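Local coordinates for phosphoenolpyruvate--protein phosphotransferase (Escherichia coli, PDB 5T12) that probably passes the phosphoryl group of phosphoenolpyruvate to the carrier protein NPr in the nitrogen-metabolic phosphotransferase system, and is represented here by its Enzyme I-type N-terminal phosphotransfer domain, at residues A126-F138 with L161-R173. The protein carries 1 engineered substitution. Residues are numbered along the deposited sequence; the frame is centred on the assembly and turned at random.
Sequences AGDLRALGQRLLF and LSATTLAELPQDR
Ala131 and Thr164 bring the two backbones closest, their CA atoms 4.4 Å apart, and the register runs on through Arg135 with Ala167 and Phe138 with Glu168. The helix 126-138 thus meets first the short helix entered at Ser162, its N-cap, then the type I turn Leu166 to Leu169 and the chain leading to Pro170. Small residues permit this approach: Ala167 CB lies 3.5 Å from Ala131 O, and Thr164 sits as a knob among Gly127, Arg130, Ala131 and Gln134, with CG2 turned to the helix backbone. The Gln134 chain bends at chi2 (-91°), bringing its amide between Thr164 O and the Glu168 carboxylate, where NE2 donates to Thr164 O at 2.9 Å and to Glu168 OE2 at 2.6 Å. Both acceptors lie in the amide plane, but the second bond is bent (136° at the hydrogen) and reaches OE2 from above the carboxylate plane. OE1 of Gln134 is taken by Met25 N, which fixes the amide's rotation. In Arg135, CG anti to the backbone N (chi1 -160°) and a bend at chi2 bring the guanidinium to the turn carbonyls; NH1 donates nearly in its own plane to Ala167 O (3.0 Å) and Leu169 O (3.1 Å), while NH2 forms a salt bridge with Glu53. One face of the guanidinium rests on the Phe138 ring, with CD2 3.5 Å above the guanidinium plane, and that ring's CZ reaches Pro170 CB at 4.0 Å. A methionine in place of Arg135 would probably leave both turn carbonyls without this donor and Glu53 without this charged partner. Amide and guanidinium donate to three main-chain carbonyls and one carboxylate, tying a helix of the helical part to the helix-and-turn connection between strands 154-158 and 174-179 of the mobile domain.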
# COMPACT_ATOMS: atom_id res chain seq x y z
N ALA A 126 16.24 -1.09 -0.36
CA ALA A 126 16.07 0.17 0.34
C ALA A 126 14.63 0.68 0.25
O ALA A 126 14.15 1.34 1.17
CB ALA A 126 17.04 1.22 -0.21
N GLY A 127 13.94 0.37 -0.85
CA GLY A 127 12.55 0.75 -0.97
C GLY A 127 11.63 -0.01 -0.04
O GLY A 127 10.62 0.53 0.42
N ASP A 128 11.97 -1.27 0.26
CA ASP A 128 11.18 -2.05 1.21
C ASP A 128 11.19 -1.41 2.59
O ASP A 128 10.17 -1.40 3.29
CB ASP A 128 11.70 -3.48 1.29
CG ASP A 128 11.58 -4.22 -0.03
OD1 ASP A 128 11.53 -3.55 -1.08
OD2 ASP A 128 11.54 -5.47 -0.00
N LEU A 129 12.33 -0.86 3.00
CA LEU A 129 12.43 -0.23 4.31
C LEU A 129 11.51 0.98 4.40
O LEU A 129 10.88 1.21 5.44
CB LEU A 129 13.88 0.16 4.60
CG LEU A 129 14.76 -0.89 5.27
CD1 LEU A 129 14.17 -1.32 6.61
CD2 LEU A 129 14.98 -2.10 4.37
N ARG A 130 11.43 1.77 3.33
CA ARG A 130 10.51 2.90 3.32
C ARG A 130 9.06 2.43 3.38
O ARG A 130 8.22 3.07 4.02
CB ARG A 130 10.75 3.77 2.09
CG ARG A 130 12.16 4.32 1.98
CD ARG A 130 12.26 5.42 0.93
NE ARG A 130 13.63 5.90 0.79
CZ ARG A 130 14.19 6.80 1.59
NH1 ARG A 130 13.50 7.33 2.59
NH2 ARG A 130 15.44 7.18 1.38
N ALA A 131 8.76 1.31 2.73
CA ALA A 131 7.42 0.75 2.80
C ALA A 131 7.07 0.31 4.22
O ALA A 131 5.96 0.55 4.69
CB ALA A 131 7.29 -0.43 1.83
N LEU A 132 8.03 -0.33 4.91
CA LEU A 132 7.80 -0.69 6.30
C LEU A 132 7.59 0.54 7.17
O LEU A 132 6.77 0.53 8.09
CB LEU A 132 8.97 -1.52 6.83
CG LEU A 132 8.84 -3.05 6.77
CD1 LEU A 132 8.69 -3.54 5.34
CD2 LEU A 132 10.02 -3.72 7.45
N GLY A 133 8.34 1.61 6.89
CA GLY A 133 8.10 2.86 7.60
C GLY A 133 6.74 3.45 7.29
O GLY A 133 6.06 3.96 8.18
N GLN A 134 6.33 3.39 6.02
CA GLN A 134 4.98 3.82 5.65
C GLN A 134 3.93 3.03 6.41
O GLN A 134 2.93 3.60 6.87
CB GLN A 134 4.78 3.66 4.14
CG GLN A 134 5.51 4.70 3.30
CD GLN A 134 4.66 5.92 3.02
OE1 GLN A 134 4.85 6.98 3.61
NE2 GLN A 134 3.71 5.77 2.10
N ARG A 135 4.14 1.73 6.57
CA ARG A 135 3.17 0.90 7.29
C ARG A 135 3.18 1.22 8.78
O ARG A 135 2.14 1.19 9.44
CB ARG A 135 3.46 -0.58 7.05
CG ARG A 135 2.28 -1.49 7.33
CD ARG A 135 1.12 -1.16 6.42
NE ARG A 135 -0.09 -1.90 6.77
CZ ARG A 135 -1.28 -1.68 6.22
NH1 ARG A 135 -1.43 -0.74 5.29
NH2 ARG A 135 -2.33 -2.40 6.60
N LEU A 136 4.36 1.53 9.33
CA LEU A 136 4.45 1.94 10.73
C LEU A 136 3.64 3.21 10.97
O LEU A 136 2.89 3.31 11.95
CB LEU A 136 5.91 2.15 11.13
CG LEU A 136 6.55 1.08 12.02
CD1 LEU A 136 6.17 -0.31 11.54
CD2 LEU A 136 8.06 1.24 12.05
N LEU A 137 3.77 4.19 10.08
CA LEU A 137 2.98 5.42 10.18
C LEU A 137 1.50 5.14 9.99
O LEU A 137 0.65 5.85 10.54
CB LEU A 137 3.47 6.45 9.16
CG LEU A 137 4.91 6.93 9.30
CD1 LEU A 137 5.27 7.89 8.18
CD2 LEU A 137 5.12 7.59 10.66
N PHE A 138 1.16 4.11 9.21
CA PHE A 138 -0.24 3.77 8.98
C PHE A 138 -0.93 3.38 10.28
O PHE A 138 -2.08 3.76 10.51
CB PHE A 138 -0.34 2.63 7.96
CG PHE A 138 -1.75 2.21 7.66
CD1 PHE A 138 -2.53 2.94 6.78
CD2 PHE A 138 -2.29 1.08 8.25
CE1 PHE A 138 -3.83 2.55 6.50
CE2 PHE A 138 -3.59 0.68 7.97
CZ PHE A 138 -4.36 1.42 7.09
N LEU A 161 2.53 2.63 -9.38
CA LEU A 161 2.21 1.76 -8.25
C LEU A 161 3.49 1.19 -7.68
O LEU A 161 4.26 0.54 -8.39
CB LEU A 161 1.26 0.64 -8.67
CG LEU A 161 0.71 -0.24 -7.55
CD1 LEU A 161 -0.07 0.60 -6.54
CD2 LEU A 161 -0.15 -1.37 -8.10
N SER A 162 3.73 1.44 -6.39
CA SER A 162 4.90 0.93 -5.70
C SER A 162 4.48 0.41 -4.33
O SER A 162 3.34 0.58 -3.91
CB SER A 162 5.99 2.01 -5.56
OG SER A 162 5.52 3.11 -4.80
N ALA A 163 5.43 -0.23 -3.65
CA ALA A 163 5.13 -0.80 -2.34
C ALA A 163 4.80 0.27 -1.31
O ALA A 163 3.99 0.03 -0.40
CB ALA A 163 6.32 -1.64 -1.86
N THR A 164 5.39 1.46 -1.44
CA THR A 164 5.12 2.53 -0.49
C THR A 164 3.69 3.05 -0.62
O THR A 164 3.10 3.49 0.37
CB THR A 164 6.11 3.67 -0.68
OG1 THR A 164 6.00 4.19 -2.01
CG2 THR A 164 7.53 3.18 -0.45
N THR A 165 3.12 3.00 -1.83
CA THR A 165 1.75 3.45 -2.02
C THR A 165 0.76 2.49 -1.37
O THR A 165 -0.17 2.92 -0.68
CB THR A 165 1.44 3.61 -3.51
OG1 THR A 165 2.39 4.51 -4.11
CG2 THR A 165 0.04 4.15 -3.71
N LEU A 166 0.95 1.19 -1.59
CA LEU A 166 0.04 0.21 -1.01
C LEU A 166 0.15 0.17 0.50
O LEU A 166 -0.81 -0.23 1.18
CB LEU A 166 0.32 -1.18 -1.61
CG LEU A 166 0.09 -1.34 -3.11
CD1 LEU A 166 0.72 -2.63 -3.62
CD2 LEU A 166 -1.40 -1.32 -3.42
N ALA A 167 1.29 0.58 1.06
CA ALA A 167 1.51 0.51 2.49
C ALA A 167 0.72 1.54 3.28
O ALA A 167 0.59 1.40 4.50
CB ALA A 167 3.00 0.65 2.80
N GLU A 168 0.19 2.57 2.62
CA GLU A 168 -0.65 3.57 3.28
C GLU A 168 -2.11 3.44 2.89
O GLU A 168 -2.85 4.43 2.85
CB GLU A 168 -0.14 4.98 2.98
CG GLU A 168 0.20 5.26 1.52
CD GLU A 168 0.69 6.68 1.30
OE1 GLU A 168 0.00 7.63 1.74
OE2 GLU A 168 1.77 6.86 0.69
N LEU A 169 -2.56 2.21 2.60
CA LEU A 169 -3.94 1.94 2.23
C LEU A 169 -4.52 0.85 3.11
O LEU A 169 -3.82 -0.12 3.44
CB LEU A 169 -4.04 1.52 0.75
CG LEU A 169 -3.60 2.54 -0.29
CD1 LEU A 169 -3.71 1.95 -1.69
CD2 LEU A 169 -4.42 3.82 -0.18
N PRO A 170 -5.78 0.97 3.50
CA PRO A 170 -6.44 -0.12 4.24
C PRO A 170 -6.89 -1.22 3.28
O PRO A 170 -7.48 -0.94 2.23
CB PRO A 170 -7.64 0.57 4.90
CG PRO A 170 -7.95 1.71 3.98
CD PRO A 170 -6.64 2.17 3.40
N GLN A 171 -6.60 -2.47 3.64
CA GLN A 171 -6.94 -3.59 2.76
C GLN A 171 -8.45 -3.78 2.66
O GLN A 171 -8.96 -4.06 1.57
CB GLN A 171 -6.28 -4.87 3.25
CG GLN A 171 -6.79 -6.12 2.54
CD GLN A 171 -6.15 -7.40 3.05
OE1 GLN A 171 -6.57 -7.97 4.05
NE2 GLN A 171 -5.12 -7.85 2.34
N ASP A 172 -9.16 -3.64 3.77
CA ASP A 172 -10.60 -3.92 3.78
C ASP A 172 -11.35 -3.03 2.80
O ASP A 172 -12.38 -3.44 2.25
CB ASP A 172 -11.16 -3.75 5.19
CG ASP A 172 -10.81 -2.40 5.79
OD1 ASP A 172 -9.64 -1.99 5.69
OD2 ASP A 172 -11.72 -1.76 6.36
N ARG A 173 -10.87 -1.81 2.58
CA ARG A 173 -11.53 -0.87 1.68
C ARG A 173 -11.03 -0.97 0.24
O ARG A 173 -11.79 -0.68 -0.69
CB ARG A 173 -11.35 0.56 2.19
CG ARG A 173 -11.91 0.80 3.58
CD ARG A 173 -11.89 2.28 3.91
NE ARG A 173 -12.97 2.65 4.82
CZ ARG A 173 -12.79 3.08 6.06
NH1 ARG A 173 -11.57 3.21 6.55
NH2 ARG A 173 -13.84 3.39 6.81
O HOH W 1 -5.43 -2.37 6.74